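Local coordinates for protein MGS-M4 (Unidentified, PDB 4Q3M) that probably reduces carbonyl compounds as an aldo-keto reductase with a TIM-barrel fold, its natural substrate being unknown, at residues A[169-174]-A[223-228]. Numbering follows the deposited sequence.
Sequences FLHDYC and REIVVI
One imidazole carries this whole contact: the ring of His171, reaching out from helix 168-176, is met at ND1 by Arg223, linked through a water at NE2 to Glu224 O, and covered over one face by Ile225. Its CG stands anti to the backbone N (chi1 -173°), which carries the ring clear of its own helix. ND1 accepts a weak hydrogen bond from Arg223 NH2 at 3.1 Å, bent to 128° at the hydrogen. Arginine suits this place because its long chain, bent at chi3, ends in a guanidinium with several N-H groups: NH2 turns to the imidazole while NH1 bonds to Gln166 O. At the other end of the imidazole, NE2 lies 2.8 Å from the oxygen of a water in the ring plane, and that water donates to Glu224 O. Histidine thus joins two polar partners while keeping a flat face for Ile225, whose aliphatic arm suits this buried position: its CD1 sits 3.9 Å from the ring centroid in a CH-pi contact. An alanine in place of His171 would probably open a gap over the Ile225 methyl, leave the water without its imidazole partner and cost Arg223 NH2 its weak bond. Glu224, at positive phi, closes helix 212-222 in a Schellman motif. His171 of outer helix 168-176 packs on that turn, just before strand 226-227 of the aldo-keto reductase TIM barrel.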
loop_
_atom_site.group_PDB
_atom_site.type_symbol
_atom_site.label_atom_id
_atom_site.label_comp_id
_atom_site.label_asym_id
_atom_site.label_seq_id
_atom_site.Cartn_x
_atom_site.Cartn_y
_atom_site.Cartn_z
ATOM N N PHE A 169 -1.327 -12.205 1.667
ATOM C CA PHE A 169 -0.490 -12.359 0.484
ATOM C C PHE A 169 0.982 -12.186 0.840
ATOM O O PHE A 169 1.816 -13.028 0.505
ATOM C CB PHE A 169 -0.897 -11.353 -0.596
ATOM C CG PHE A 169 -0.179 -11.539 -1.902
ATOM C CD1 PHE A 169 -0.696 -12.376 -2.876
ATOM C CD2 PHE A 169 1.009 -10.873 -2.160
ATOM C CE1 PHE A 169 -0.040 -12.550 -4.081
ATOM C CE2 PHE A 169 1.671 -11.045 -3.361
ATOM C CZ PHE A 169 1.144 -11.883 -4.324
ATOM N N LEU A 170 1.291 -11.086 1.519
ATOM C CA LEU A 170 2.654 -10.793 1.945
ATOM C C LEU A 170 3.159 -11.854 2.917
ATOM O O LEU A 170 4.321 -12.259 2.862
ATOM C CB LEU A 170 2.724 -9.408 2.590
ATOM C CG LEU A 170 4.083 -8.958 3.130
ATOM C CD1 LEU A 170 5.114 -8.898 2.012
ATOM C CD2 LEU A 170 3.962 -7.612 3.827
ATOM N N HIS A 171 2.272 -12.301 3.802
ATOM C CA HIS A 171 2.599 -13.335 4.777
ATOM C C HIS A 171 2.996 -14.634 4.084
ATOM O O HIS A 171 4.004 -15.251 4.432
ATOM C CB HIS A 171 1.414 -13.582 5.712
ATOM C CG HIS A 171 1.724 -14.502 6.852
ATOM N ND1 HIS A 171 0.747 -15.197 7.532
ATOM C CD2 HIS A 171 2.898 -14.835 7.436
ATOM C CE1 HIS A 171 1.307 -15.922 8.484
ATOM N NE2 HIS A 171 2.612 -15.720 8.447
ATOM N N ASP A 172 2.198 -15.041 3.103
ATOM C CA ASP A 172 2.472 -16.259 2.349
ATOM C C ASP A 172 3.797 -16.162 1.605
ATOM O O ASP A 172 4.565 -17.121 1.574
ATOM C CB ASP A 172 1.338 -16.554 1.365
ATOM C CG ASP A 172 0.111 -17.130 2.046
ATOM O OD1 ASP A 172 0.239 -17.622 3.187
ATOM O OD2 ASP A 172 -0.979 -17.099 1.436
ATOM N N TYR A 173 4.062 -15.002 1.009
ATOM C CA TYR A 173 5.317 -14.790 0.297
ATOM C C TYR A 173 6.510 -14.954 1.232
ATOM O O TYR A 173 7.472 -15.648 0.907
ATOM C CB TYR A 173 5.360 -13.405 -0.354
ATOM C CG TYR A 173 6.715 -13.088 -0.949
ATOM C CD1 TYR A 173 7.065 -13.543 -2.213
ATOM C CD2 TYR A 173 7.652 -12.348 -0.238
ATOM C CE1 TYR A 173 8.305 -13.266 -2.754
ATOM C CE2 TYR A 173 8.894 -12.069 -0.769
ATOM C CZ TYR A 173 9.215 -12.528 -2.027
ATOM O OH TYR A 173 10.454 -12.248 -2.553
ATOM N N CYS A 174 6.441 -14.301 2.390
ATOM C CA CYS A 174 7.515 -14.367 3.373
ATOM C C CYS A 174 7.759 -15.801 3.835
ATOM O O CYS A 174 8.905 -16.245 3.922
ATOM C CB CYS A 174 7.198 -13.472 4.573
ATOM S SG CYS A 174 7.221 -11.699 4.214
ATOM N N ARG A 223 -1.388 -17.280 13.922
ATOM C CA ARG A 223 -0.866 -17.252 12.558
ATOM C C ARG A 223 0.656 -17.335 12.527
ATOM O O ARG A 223 1.272 -17.095 11.486
ATOM C CB ARG A 223 -1.323 -15.984 11.834
ATOM C CG ARG A 223 -2.818 -15.891 11.592
ATOM C CD ARG A 223 -3.159 -14.600 10.864
ATOM N NE ARG A 223 -2.508 -14.525 9.559
ATOM C CZ ARG A 223 -2.369 -13.405 8.856
ATOM N NH1 ARG A 223 -2.831 -12.259 9.335
ATOM N NH2 ARG A 223 -1.762 -13.431 7.677
ATOM N N GLU A 224 1.251 -17.672 13.669
ATOM C CA GLU A 224 2.705 -17.763 13.812
ATOM C C GLU A 224 3.398 -16.466 13.400
ATOM O O GLU A 224 4.451 -16.485 12.763
ATOM C CB GLU A 224 3.251 -18.939 12.998
ATOM C CG GLU A 224 2.759 -20.298 13.474
ATOM C CD GLU A 224 3.338 -21.447 12.672
ATOM O OE1 GLU A 224 3.788 -21.213 11.531
ATOM O OE2 GLU A 224 3.347 -22.585 13.186
ATOM N N ILE A 225 2.793 -15.341 13.770
ATOM C CA ILE A 225 3.351 -14.027 13.474
ATOM C C ILE A 225 3.834 -13.343 14.749
ATOM O O ILE A 225 3.105 -13.274 15.739
ATOM C CB ILE A 225 2.318 -13.120 12.772
ATOM C CG1 ILE A 225 1.959 -13.681 11.395
ATOM C CG2 ILE A 225 2.846 -11.697 12.644
ATOM C CD1 ILE A 225 0.970 -12.828 10.627
ATOM N N VAL A 226 5.068 -12.845 14.723
ATOM C CA VAL A 226 5.613 -12.104 15.854
ATOM C C VAL A 226 4.856 -10.791 16.032
ATOM O O VAL A 226 4.688 -10.028 15.080
ATOM C CB VAL A 226 7.115 -11.816 15.674
ATOM C CG1 VAL A 226 7.648 -11.020 16.857
ATOM C CG2 VAL A 226 7.888 -13.115 15.510
ATOM N N VAL A 227 4.396 -10.536 17.253
ATOM C CA VAL A 227 3.574 -9.363 17.531
ATOM C C VAL A 227 4.212 -8.469 18.598
ATOM O O VAL A 227 4.735 -8.956 19.600
ATOM C CB VAL A 227 2.152 -9.782 17.974
ATOM C CG1 VAL A 227 2.218 -10.757 19.136
ATOM C CG2 VAL A 227 1.313 -8.570 18.333
ATOM N N ILE A 228 4.176 -7.160 18.368
ATOM C CA ILE A 228 4.772 -6.202 19.294
ATOM C C ILE A 228 3.851 -5.016 19.585
ATOM O O ILE A 228 4.030 -3.932 19.029
ATOM C CB ILE A 228 6.118 -5.674 18.756
ATOM C CG1 ILE A 228 6.034 -5.443 17.245
ATOM C CG2 ILE A 228 7.235 -6.656 19.064
ATOM C CD1 ILE A 228 7.226 -4.716 16.670
HETATM O O HOH W 1 4.608 -17.133 9.865
#